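Local coordinates for galactose-1-phosphate uridylyltransferase (Bacillus cereus, PDB 4QVU), which is of unknown function but has a HIT-like fold, binds zinc and may act as a hexose-1-phosphate uridylyltransferase, at residues T59-L64 with Q125-K130; K91-L96 with L206-L211; S104-K109 with V132-N137; N170-D175 with N212-C217. One frame throughout, in Å; residues are numbered along the deposited sequence.

How the contacts relate
All four contacts belong to one antiparallel sheet. Strand 104-111 of contact 3 lies between strand 123-129 of contact 1 and strand 203-211 of contact 2, and strand 203-211 neighbours strand 214-222 of contact 4. Helix 79-97 of contact 2 reaches across these strands and meets contact 1 through Leu96 and Ile126. Contacts 2 and 3 are closest, with centres about 9 Å apart, whereas contacts 1 and 4 lie about 21 Å apart, centre to centre. Zinc, held by His153, Cys178 and Glu181, belongs to the neighbourhood of contact 4, where it lies about 6 Å from the side chain of Ile173. The sodium ions lie at contact 3, between subunits.

Contact 1. Residues T59-L64 with Q125-K130; sequences TFQTVL and QIIGMK
Thr62 and Ile126 cross at an angle, and the threonine grips the isoleucine's carbonyl twice. Ile126 O takes a bond from Thr62 N at 2.9 Å, arriving nearly in line with the carbonyl, and a second from Thr62 OG1 at 2.7 Å. The hydroxyl comes in more from the side, at 121° to the C=O bond; chi1 of 77° places OG1 between the backbone N and the carbonyl carbon, within range of that oxygen. Trp48 NE1 bonds to the same buried hydroxyl. On the same face Leu64 CD1 meets Ile126 CD1 at 3.9 Å, two branched apolar chains crossing beneath helix 79-97. The other face carries chains lying side by side: Ile127 CG2 touches Thr59 CB at 4.0 Å and Gln61 CG at 4.1 Å, while Thr59 CG2 runs beside CG of the selenomethionine Met129 at 3.9 Å. Gly128 has no side chain, and Phe60 opposite it (CG anti to the backbone N, chi1 177°) sends its ring away from strand 123-129 toward Phe102. Paired bonds between Phe60 and Gly128 and a weak return bond from Ile126 N to Thr62 O complete an antiparallel ladder, part of the central sheet of this HIT-like fold.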
# COMPACT_ATOMS: atom_id res chain seq x y z
N THR A 59 -14.51 -22.66 -16.72
CA THR A 59 -15.52 -21.77 -16.11
C THR A 59 -16.87 -21.86 -16.86
O THR A 59 -16.89 -21.98 -18.08
CB THR A 59 -15.08 -20.28 -16.07
OG1 THR A 59 -15.11 -19.72 -17.38
CG2 THR A 59 -13.73 -20.05 -15.38
N PHE A 60 -17.97 -21.74 -16.11
CA PHE A 60 -19.34 -21.74 -16.64
C PHE A 60 -19.82 -20.30 -16.59
O PHE A 60 -20.11 -19.79 -15.51
CB PHE A 60 -20.22 -22.72 -15.84
CG PHE A 60 -21.69 -22.80 -16.21
CD1 PHE A 60 -22.09 -23.43 -17.38
CD2 PHE A 60 -22.67 -22.35 -15.33
CE1 PHE A 60 -23.45 -23.54 -17.71
CE2 PHE A 60 -24.03 -22.47 -15.65
CZ PHE A 60 -24.41 -23.06 -16.84
N GLN A 61 -19.80 -19.62 -17.73
CA GLN A 61 -20.14 -18.20 -17.81
C GLN A 61 -21.61 -18.00 -18.14
O GLN A 61 -22.14 -18.65 -19.04
CB GLN A 61 -19.27 -17.49 -18.85
CG GLN A 61 -17.78 -17.47 -18.50
CD GLN A 61 -16.94 -16.93 -19.61
OE1 GLN A 61 -16.18 -17.67 -20.25
NE2 GLN A 61 -17.06 -15.64 -19.90
N THR A 62 -22.27 -17.11 -17.38
CA THR A 62 -23.68 -16.80 -17.57
C THR A 62 -23.91 -15.29 -17.51
O THR A 62 -23.10 -14.56 -16.93
CB THR A 62 -24.58 -17.52 -16.53
OG1 THR A 62 -24.51 -16.86 -15.28
CG2 THR A 62 -24.26 -19.01 -16.38
N VAL A 63 -25.01 -14.83 -18.12
CA VAL A 63 -25.40 -13.41 -18.18
C VAL A 63 -26.81 -13.27 -17.56
O VAL A 63 -27.69 -14.09 -17.84
CB VAL A 63 -25.33 -12.87 -19.63
CG1 VAL A 63 -25.87 -11.44 -19.73
CG2 VAL A 63 -23.90 -12.92 -20.17
N LEU A 64 -27.01 -12.22 -16.75
CA LEU A 64 -28.29 -11.96 -16.10
C LEU A 64 -28.86 -10.61 -16.58
O LEU A 64 -28.42 -9.56 -16.13
CB LEU A 64 -28.11 -11.99 -14.57
CG LEU A 64 -29.36 -12.25 -13.73
CD1 LEU A 64 -29.01 -12.99 -12.45
CD2 LEU A 64 -30.10 -10.96 -13.42
N GLN A 125 -23.49 -10.60 -14.14
CA GLN A 125 -22.85 -11.85 -14.54
C GLN A 125 -22.63 -12.78 -13.37
O GLN A 125 -22.25 -12.35 -12.28
CB GLN A 125 -21.50 -11.57 -15.21
CG GLN A 125 -21.59 -10.98 -16.61
CD GLN A 125 -20.24 -10.64 -17.16
OE1 GLN A 125 -19.93 -9.48 -17.39
NE2 GLN A 125 -19.39 -11.65 -17.33
N ILE A 126 -22.86 -14.07 -13.63
CA ILE A 126 -22.62 -15.19 -12.72
C ILE A 126 -21.64 -16.12 -13.44
O ILE A 126 -21.94 -16.62 -14.53
CB ILE A 126 -23.92 -15.90 -12.23
CG1 ILE A 126 -24.80 -14.94 -11.39
CG2 ILE A 126 -23.57 -17.15 -11.43
CD1 ILE A 126 -26.29 -15.39 -11.12
N ILE A 127 -20.43 -16.29 -12.86
CA ILE A 127 -19.38 -17.14 -13.41
C ILE A 127 -19.03 -18.22 -12.39
O ILE A 127 -18.55 -17.92 -11.30
CB ILE A 127 -18.13 -16.31 -13.82
CG1 ILE A 127 -18.50 -15.14 -14.76
CG2 ILE A 127 -17.05 -17.23 -14.45
CD1 ILE A 127 -17.45 -14.13 -14.94
N GLY A 128 -19.30 -19.47 -12.77
CA GLY A 128 -18.96 -20.64 -11.98
C GLY A 128 -17.54 -21.03 -12.34
O GLY A 128 -17.21 -21.13 -13.53
N MSE A 129 -16.67 -21.18 -11.34
CA MSE A 129 -15.27 -21.50 -11.60
C MSE A 129 -14.91 -22.83 -10.95
O MSE A 129 -15.07 -23.01 -9.74
CB MSE A 129 -14.36 -20.38 -11.11
CG MSE A 129 -14.68 -19.04 -11.77
SE MSE A 129 -13.49 -17.62 -11.27
CE MSE A 129 -13.76 -17.66 -9.32
N LYS A 130 -14.44 -23.77 -11.79
CA LYS A 130 -14.10 -25.15 -11.41
C LYS A 130 -12.90 -25.23 -10.46
O LYS A 130 -12.93 -26.06 -9.55
CB LYS A 130 -13.81 -26.01 -12.65

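Contact 2. Residues K91-L96 with L206-L211; sequences KHWLNL and LFFYYL
Helix-on-sheet packing joins Trp93 and Leu94 of helix 79-97 to Phe208, Tyr209 and Tyr210 of strand 203-211, bringing together the N-terminal and C-terminal family regions. The axes of the two short segments approach to 10.7 Å at 46°, and the long, flat indole of Trp93 spans from one to the other. With CG anti to the backbone N (chi1 160°), Trp93 drives its six-membered ring from the helix to the strand. Phe208 CB sits over one ring face in a CH-pi contact, 4.0 Å from the centroid, and the Phe208 ring turns its edge to the indole face, planes at 60°. Leu94 CD2 lies over the opposite face, near the rim, so the indole has an aliphatic carbon on each face. At the ring edge Trp93 CH2 meets the backbone, 3.6 Å from Tyr209 C. Tyr210 CB is 4.1 Å from Trp93 CH2. Leu94 CD2 reaches Tyr210 CD1 more loosely, at 4.3 Å. The indole's one polar atom is also provided for, since NE1 donates to Val105 O on the adjoining strand and fixes the ring's rotation. Helix 79-97 is thus packed through Trp93 on one face of the antiparallel sheet of a HIT-like fold.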
# COMPACT_ATOMS: atom_id res chain seq x y z
N LYS A 91 -30.04 -15.54 -5.05
CA LYS A 91 -30.59 -16.91 -5.00
C LYS A 91 -29.88 -17.83 -6.00
O LYS A 91 -29.44 -18.91 -5.61
CB LYS A 91 -32.12 -16.92 -5.28
CG LYS A 91 -32.77 -18.31 -5.20
CD LYS A 91 -34.30 -18.35 -5.38
CE LYS A 91 -34.81 -18.43 -6.81
NZ LYS A 91 -34.76 -17.12 -7.51
N HIS A 92 -29.74 -17.40 -7.26
CA HIS A 92 -29.12 -18.23 -8.29
C HIS A 92 -27.61 -18.32 -8.11
O HIS A 92 -27.03 -19.35 -8.44
CB HIS A 92 -29.49 -17.73 -9.69
CG HIS A 92 -30.94 -17.96 -9.98
ND1 HIS A 92 -31.46 -19.24 -10.11
CD2 HIS A 92 -31.96 -17.07 -10.08
CE1 HIS A 92 -32.75 -19.09 -10.30
NE2 HIS A 92 -33.10 -17.80 -10.30
N TRP A 93 -26.97 -17.27 -7.55
CA TRP A 93 -25.54 -17.25 -7.25
C TRP A 93 -25.21 -18.27 -6.16
O TRP A 93 -24.29 -19.08 -6.33
CB TRP A 93 -25.12 -15.83 -6.82
CG TRP A 93 -23.84 -15.70 -6.05
CD1 TRP A 93 -22.60 -16.13 -6.43
CD2 TRP A 93 -23.64 -14.90 -4.86
NE1 TRP A 93 -21.66 -15.75 -5.50
CE2 TRP A 93 -22.26 -14.97 -4.55
CE3 TRP A 93 -24.49 -14.16 -4.03
CZ2 TRP A 93 -21.72 -14.33 -3.42
CZ3 TRP A 93 -23.95 -13.52 -2.92
CH2 TRP A 93 -22.58 -13.60 -2.63
N LEU A 94 -25.96 -18.24 -5.06
CA LEU A 94 -25.70 -19.09 -3.91
C LEU A 94 -26.07 -20.54 -4.19
O LEU A 94 -25.34 -21.42 -3.74
CB LEU A 94 -26.44 -18.57 -2.66
CG LEU A 94 -25.97 -17.20 -2.12
CD1 LEU A 94 -26.74 -16.78 -0.93
CD2 LEU A 94 -24.48 -17.19 -1.78
N ASN A 95 -27.13 -20.80 -4.98
CA ASN A 95 -27.54 -22.17 -5.32
C ASN A 95 -26.57 -22.83 -6.29
O ASN A 95 -26.38 -24.04 -6.19
CB ASN A 95 -28.95 -22.22 -5.90
CG ASN A 95 -30.03 -22.01 -4.88
OD1 ASN A 95 -29.99 -22.53 -3.76
ND2 ASN A 95 -31.07 -21.29 -5.28
N LEU A 96 -25.95 -22.05 -7.22
CA LEU A 96 -25.00 -22.60 -8.20
C LEU A 96 -23.69 -23.02 -7.50
O LEU A 96 -23.06 -23.98 -7.94
CB LEU A 96 -24.70 -21.60 -9.33
CG LEU A 96 -23.98 -22.15 -10.59
CD1 LEU A 96 -24.91 -23.00 -11.45
CD2 LEU A 96 -23.41 -21.03 -11.43
N LEU A 206 -20.33 -3.71 -9.27
CA LEU A 206 -20.84 -4.39 -8.09
C LEU A 206 -20.11 -5.67 -7.96
O LEU A 206 -19.94 -6.35 -8.97
CB LEU A 206 -22.36 -4.65 -8.08
CG LEU A 206 -23.35 -3.50 -8.25
CD1 LEU A 206 -24.75 -4.04 -8.09
CD2 LEU A 206 -23.12 -2.38 -7.24
N PHE A 207 -19.63 -6.00 -6.77
CA PHE A 207 -18.99 -7.28 -6.50
C PHE A 207 -19.63 -7.90 -5.29
O PHE A 207 -19.77 -7.23 -4.27
CB PHE A 207 -17.47 -7.18 -6.30
CG PHE A 207 -16.74 -6.55 -7.46
CD1 PHE A 207 -16.55 -7.26 -8.64
CD2 PHE A 207 -16.25 -5.26 -7.37
CE1 PHE A 207 -15.90 -6.67 -9.72
CE2 PHE A 207 -15.58 -4.68 -8.44
CZ PHE A 207 -15.41 -5.39 -9.61
N PHE A 208 -20.05 -9.16 -5.41
CA PHE A 208 -20.68 -9.85 -4.30
C PHE A 208 -19.74 -10.89 -3.75
O PHE A 208 -18.96 -11.49 -4.50
CB PHE A 208 -22.01 -10.47 -4.71
CG PHE A 208 -23.11 -9.46 -4.94
CD1 PHE A 208 -23.24 -8.79 -6.16
CD2 PHE A 208 -24.05 -9.21 -3.94
CE1 PHE A 208 -24.27 -7.87 -6.37
CE2 PHE A 208 -25.09 -8.29 -4.16
CZ PHE A 208 -25.20 -7.63 -5.37
N TYR A 209 -19.79 -11.07 -2.43
CA TYR A 209 -18.96 -12.03 -1.68
C TYR A 209 -19.78 -12.72 -0.59
O TYR A 209 -20.65 -12.09 0.02
CB TYR A 209 -17.74 -11.32 -1.02
CG TYR A 209 -17.02 -10.31 -1.88
CD1 TYR A 209 -17.52 -9.02 -2.05
CD2 TYR A 209 -15.78 -10.60 -2.45
CE1 TYR A 209 -16.86 -8.08 -2.84
CE2 TYR A 209 -15.09 -9.66 -3.21
CZ TYR A 209 -15.64 -8.40 -3.42
OH TYR A 209 -14.99 -7.46 -4.16
N TYR A 210 -19.50 -14.01 -0.38
CA TYR A 210 -20.07 -14.79 0.71
C TYR A 210 -18.87 -15.16 1.57
O TYR A 210 -18.10 -16.06 1.23
CB TYR A 210 -20.92 -16.00 0.25
CG TYR A 210 -21.54 -16.74 1.41
CD1 TYR A 210 -22.72 -16.30 2.00
CD2 TYR A 210 -20.91 -17.85 1.97
CE1 TYR A 210 -23.27 -16.95 3.10
CE2 TYR A 210 -21.44 -18.51 3.08
CZ TYR A 210 -22.62 -18.05 3.64
OH TYR A 210 -23.15 -18.69 4.73
N LEU A 211 -18.63 -14.34 2.61
CA LEU A 211 -17.48 -14.42 3.51
C LEU A 211 -17.91 -14.39 4.96
O LEU A 211 -18.77 -13.59 5.31
CB LEU A 211 -16.55 -13.21 3.20
CG LEU A 211 -15.24 -13.07 4.01
CD1 LEU A 211 -14.24 -14.18 3.66
CD2 LEU A 211 -14.59 -11.74 3.75

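Contact 3. Residues S104-K109 with V132-N137; sequences SVILYK and VNYLDN. With NA (sodium ion), chain D; NA (sodium ion), chain B.
Ser104 meets Val132 and Tyr134 through hydrogen bonds made by its one hydroxyl. Ser104 OG donates to Val132 O at 2.6 Å, tilted 24° from the carbonyl plane, and accepts from Tyr134 N at 3.1 Å. A small side chain suits this place: with chi1 at 76°, OG stands between the backbone N and the carbonyl carbon and can both donate to and accept from the loop. Within the loop, Asn133 OD1 accepts from Leu135 N, an Asx turn, and Asp136 N bonds to Asn133 O in a type I beta turn.

Apolar contact joins Ile106 to Tyr134, whose CB lies 3.6 Å from Ile106 CG1 as the two side chains slide past each other in opposite directions. The ring meets oxygens instead: its edge turns to Ser104 OG, which lies 3.5 Å from Tyr134 CD2, and Tyr134 CE2 passes Val105 O, the acceptor of Trp93 NE1, at 3.3 Å.

The turn's own carbonyls bind metal. Leu135 O holds one sodium ion at 2.4 Å, with Val138 O of this chain and Asp136 O of the third subunit; Asp136 O holds the other at 2.2 Å, with Leu135 O and Val138 O of the third subunit. Each ion also has a water.

Strand 104-111 runs between strands 123-129 and 203-211, and the loop leaving strand 123-129 folds back against the start of strand 104-111. Tyr134 OH bonds to Tyr210 N near the end of strand 203-211, its side chain packs on Trp93 and Gln97 of helix 79-97, and Tyr232 of the second subunit meets its ring.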
# COMPACT_ATOMS: atom_id res chain seq x y z
N SER A 104 -15.85 -22.19 -6.48
CA SER A 104 -16.55 -20.96 -6.12
C SER A 104 -17.32 -20.40 -7.33
O SER A 104 -17.05 -20.78 -8.47
CB SER A 104 -15.57 -19.90 -5.59
OG SER A 104 -14.82 -19.30 -6.62
N VAL A 105 -18.29 -19.52 -7.05
CA VAL A 105 -19.13 -18.87 -8.05
C VAL A 105 -19.13 -17.36 -7.76
O VAL A 105 -19.39 -16.94 -6.64
CB VAL A 105 -20.57 -19.47 -8.07
CG1 VAL A 105 -21.51 -18.65 -8.93
CG2 VAL A 105 -20.55 -20.92 -8.54
N ILE A 106 -18.82 -16.56 -8.79
CA ILE A 106 -18.78 -15.10 -8.73
C ILE A 106 -20.08 -14.51 -9.25
O ILE A 106 -20.59 -14.95 -10.29
CB ILE A 106 -17.56 -14.57 -9.54
CG1 ILE A 106 -16.24 -14.77 -8.77
CG2 ILE A 106 -17.75 -13.11 -9.94
CD1 ILE A 106 -14.99 -14.31 -9.52
N LEU A 107 -20.58 -13.49 -8.55
CA LEU A 107 -21.72 -12.64 -8.88
C LEU A 107 -21.22 -11.19 -8.88
O LEU A 107 -20.71 -10.70 -7.86
CB LEU A 107 -22.92 -12.85 -7.93
CG LEU A 107 -24.09 -11.83 -8.01
CD1 LEU A 107 -24.80 -11.85 -9.35
CD2 LEU A 107 -25.08 -12.05 -6.92
N TYR A 108 -21.30 -10.52 -10.05
CA TYR A 108 -20.83 -9.15 -10.18
C TYR A 108 -21.53 -8.44 -11.35
O TYR A 108 -22.18 -9.08 -12.18
CB TYR A 108 -19.28 -9.12 -10.38
CG TYR A 108 -18.77 -9.42 -11.77
CD1 TYR A 108 -18.73 -10.73 -12.25
CD2 TYR A 108 -18.26 -8.41 -12.58
CE1 TYR A 108 -18.24 -11.01 -13.53
CE2 TYR A 108 -17.76 -8.68 -13.85
CZ TYR A 108 -17.75 -9.98 -14.32
OH TYR A 108 -17.26 -10.25 -15.57
N LYS A 109 -21.41 -7.11 -11.37
CA LYS A 109 -21.99 -6.22 -12.38
C LYS A 109 -20.95 -5.22 -12.87
O LYS A 109 -20.07 -4.80 -12.12
CB LYS A 109 -23.21 -5.47 -11.81
CG LYS A 109 -23.92 -4.62 -12.84
CD LYS A 109 -25.02 -3.74 -12.33
CE LYS A 109 -25.58 -2.97 -13.50
NZ LYS A 109 -26.71 -2.10 -13.12
N VAL A 132 -11.01 -22.14 -9.25
CA VAL A 132 -10.64 -20.88 -8.59
C VAL A 132 -11.63 -20.55 -7.47
O VAL A 132 -12.84 -20.66 -7.64
CB VAL A 132 -10.53 -19.70 -9.61
CG1 VAL A 132 -10.11 -18.41 -8.92
CG2 VAL A 132 -9.56 -20.03 -10.74
N ASN A 133 -11.07 -20.16 -6.30
CA ASN A 133 -11.81 -19.67 -5.14
C ASN A 133 -11.64 -18.15 -5.13
O ASN A 133 -10.53 -17.66 -4.90
CB ASN A 133 -11.31 -20.34 -3.85
CG ASN A 133 -12.14 -20.03 -2.63
OD1 ASN A 133 -12.78 -18.97 -2.50
ND2 ASN A 133 -12.15 -20.95 -1.69
N TYR A 134 -12.72 -17.39 -5.41
CA TYR A 134 -12.65 -15.93 -5.54
C TYR A 134 -12.24 -15.21 -4.24
O TYR A 134 -11.86 -14.05 -4.31
CB TYR A 134 -13.98 -15.35 -6.04
CG TYR A 134 -15.13 -15.41 -5.06
CD1 TYR A 134 -15.35 -14.40 -4.14
CD2 TYR A 134 -16.07 -16.44 -5.13
CE1 TYR A 134 -16.43 -14.44 -3.25
CE2 TYR A 134 -17.16 -16.49 -4.26
CZ TYR A 134 -17.33 -15.48 -3.33
OH TYR A 134 -18.40 -15.51 -2.47
N LEU A 135 -12.32 -15.88 -3.08
CA LEU A 135 -11.95 -15.28 -1.80
C LEU A 135 -10.44 -15.33 -1.56
O LEU A 135 -9.94 -14.54 -0.74
CB LEU A 135 -12.67 -15.98 -0.64
CG LEU A 135 -14.17 -15.73 -0.49
CD1 LEU A 135 -14.74 -16.63 0.58
CD2 LEU A 135 -14.46 -14.27 -0.16
N ASP A 136 -9.73 -16.23 -2.26
CA ASP A 136 -8.29 -16.45 -2.10
C ASP A 136 -7.46 -15.17 -1.91
O ASP A 136 -6.76 -15.08 -0.91
CB ASP A 136 -7.70 -17.23 -3.28
CG ASP A 136 -7.95 -18.71 -3.23
OD1 ASP A 136 -8.59 -19.17 -2.26
OD2 ASP A 136 -7.50 -19.42 -4.15
N ASN A 137 -7.55 -14.20 -2.84
CA ASN A 137 -6.72 -12.99 -2.83
C ASN A 137 -7.44 -11.75 -2.30
O ASN A 137 -6.98 -10.64 -2.55
CB ASN A 137 -6.21 -12.70 -4.24
CG ASN A 137 -5.44 -13.83 -4.86
OD1 ASN A 137 -4.72 -14.58 -4.19
ND2 ASN A 137 -5.58 -13.98 -6.16
NA NA D . -9.44 -14.41 1.55
NA NA B . -5.40 -16.42 0.26
O HOH W 1 -10.94 -13.60 3.47
O HOH W 2 -3.92 -17.27 -1.66

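Contact 4. Residues N170-D175 with N212-C217; sequences NIIIED and NEKIIC
Ile171 and Ile173 pair with Cys217 and Ile215 through the backbone, in an antiparallel ladder where the axes of the two short segments lie 4.7 Å apart. Cys217 N reaches Ile171 O at 2.9 Å, in the carbonyl plane, and Ile171 N returns a bond to Cys217 O at 3.0 Å. Ile173 N to Ile215 O and Ile215 N to Ile173 O are both 3.1 Å. Beside these, the CA-H of Ile216 points to Ile171 O, a weaker contact.

Apolar side chains lie on both faces. Ile172 and Ile216 run side by side, CG1 to CG1 at 3.9 Å. On the other face Ile173 CG1, placed between the backbone N and the carbonyl carbon (chi1 59°), lies against Ile215 CB at 3.9 Å. Beta-branched isoleucines suit the extended backbone and give broad sides to press together.

Among the polar chains, Lys214 stretches out and crosses Ile172, its CD 3.8 Å from Ile172 CG2. Its amino group bonds to a tetraethylene glycol molecule, probably from the crystallisation liquor. Glu174 OE1 stays 5.3 Å from Lys214 NZ, so any attraction is at long range.

Strand 169-173 lies between strands 214-222 and 154-159. Ile171 and Cys217 face Ile186 of helix 179-195, Ile173 packs on the zinc ligand Cys178, and Ile216 touches Phe143 on the other face; strand 203-211 flanks the far side of 214-222.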
# COMPACT_ATOMS: atom_id res chain seq x y z
N ASN A 170 -18.66 -0.78 0.97
CA ASN A 170 -18.98 -2.13 1.41
C ASN A 170 -20.31 -2.13 2.12
O ASN A 170 -20.50 -1.38 3.09
CB ASN A 170 -17.87 -2.69 2.30
CG ASN A 170 -16.51 -2.62 1.66
OD1 ASN A 170 -16.22 -3.27 0.65
ND2 ASN A 170 -15.66 -1.77 2.19
N ILE A 171 -21.24 -2.94 1.62
CA ILE A 171 -22.57 -3.12 2.18
C ILE A 171 -22.63 -4.55 2.69
O ILE A 171 -22.53 -5.49 1.90
CB ILE A 171 -23.68 -2.78 1.15
CG1 ILE A 171 -23.38 -1.47 0.39
CG2 ILE A 171 -25.02 -2.74 1.85
CD1 ILE A 171 -24.30 -1.18 -0.74
N ILE A 172 -22.71 -4.72 4.03
CA ILE A 172 -22.69 -6.05 4.67
C ILE A 172 -24.01 -6.33 5.40
O ILE A 172 -24.49 -5.48 6.14
CB ILE A 172 -21.47 -6.17 5.67
CG1 ILE A 172 -20.12 -5.67 5.08
CG2 ILE A 172 -21.32 -7.59 6.25
CD1 ILE A 172 -19.74 -4.27 5.46
N ILE A 173 -24.56 -7.55 5.21
CA ILE A 173 -25.72 -8.10 5.93
C ILE A 173 -25.24 -9.40 6.58
O ILE A 173 -24.36 -10.07 6.03
CB ILE A 173 -27.04 -8.29 5.11
CG1 ILE A 173 -26.85 -9.22 3.89
CG2 ILE A 173 -27.64 -6.93 4.74
CD1 ILE A 173 -28.14 -9.68 3.20
N GLU A 174 -25.77 -9.73 7.76
CA GLU A 174 -25.36 -10.92 8.51
C GLU A 174 -26.39 -12.05 8.35
O GLU A 174 -26.05 -13.22 8.57
CB GLU A 174 -25.16 -10.56 9.99
CG GLU A 174 -24.13 -11.42 10.70
CD GLU A 174 -23.63 -10.82 11.99
OE1 GLU A 174 -22.83 -9.86 11.92
OE2 GLU A 174 -24.01 -11.32 13.07
N ASP A 175 -27.63 -11.71 7.94
CA ASP A 175 -28.73 -12.66 7.71
C ASP A 175 -29.32 -12.44 6.31
O ASP A 175 -29.45 -11.30 5.86
CB ASP A 175 -29.81 -12.51 8.79
CG ASP A 175 -30.94 -13.51 8.70
OD1 ASP A 175 -30.73 -14.68 9.11
OD2 ASP A 175 -32.04 -13.13 8.28
N ASN A 212 -17.32 -15.26 5.81
CA ASN A 212 -17.59 -15.38 7.26
C ASN A 212 -19.11 -15.38 7.56
O ASN A 212 -19.58 -14.70 8.49
CB ASN A 212 -16.89 -14.24 8.04
CG ASN A 212 -15.38 -14.13 7.86
OD1 ASN A 212 -14.83 -13.03 7.80
ND2 ASN A 212 -14.69 -15.25 7.79
N GLU A 213 -19.88 -16.13 6.73
CA GLU A 213 -21.34 -16.32 6.80
C GLU A 213 -22.09 -14.97 6.66
O GLU A 213 -23.19 -14.81 7.19
CB GLU A 213 -21.74 -17.05 8.09
CG GLU A 213 -21.24 -18.48 8.16
CD GLU A 213 -21.55 -19.20 9.46
OE1 GLU A 213 -22.75 -19.35 9.80
OE2 GLU A 213 -20.59 -19.66 10.12
N LYS A 214 -21.51 -14.02 5.88
CA LYS A 214 -22.08 -12.70 5.57
C LYS A 214 -22.19 -12.49 4.07
O LYS A 214 -21.35 -12.99 3.32
CB LYS A 214 -21.22 -11.55 6.15
CG LYS A 214 -20.99 -11.55 7.65
CD LYS A 214 -19.83 -10.62 7.94
CE LYS A 214 -19.30 -10.74 9.33
NZ LYS A 214 -18.06 -9.94 9.50
N ILE A 215 -23.19 -11.71 3.62
CA ILE A 215 -23.34 -11.36 2.21
C ILE A 215 -22.90 -9.92 2.10
O ILE A 215 -23.46 -9.04 2.76
CB ILE A 215 -24.74 -11.63 1.60
CG1 ILE A 215 -25.04 -13.15 1.62
CG2 ILE A 215 -24.83 -11.04 0.17
CD1 ILE A 215 -26.46 -13.57 1.22
N ILE A 216 -21.84 -9.70 1.30
CA ILE A 216 -21.22 -8.40 1.09
C ILE A 216 -21.34 -7.98 -0.35
O ILE A 216 -21.06 -8.77 -1.26
CB ILE A 216 -19.72 -8.42 1.51
CG1 ILE A 216 -19.53 -8.95 2.96
CG2 ILE A 216 -19.08 -7.03 1.31
CD1 ILE A 216 -18.10 -9.29 3.37
N CYS A 217 -21.72 -6.71 -0.56
CA CYS A 217 -21.70 -6.11 -1.87
C CYS A 217 -20.74 -4.94 -1.86
O CYS A 217 -20.97 -3.96 -1.15
CB CYS A 217 -23.08 -5.70 -2.36
SG CYS A 217 -23.04 -4.92 -4.00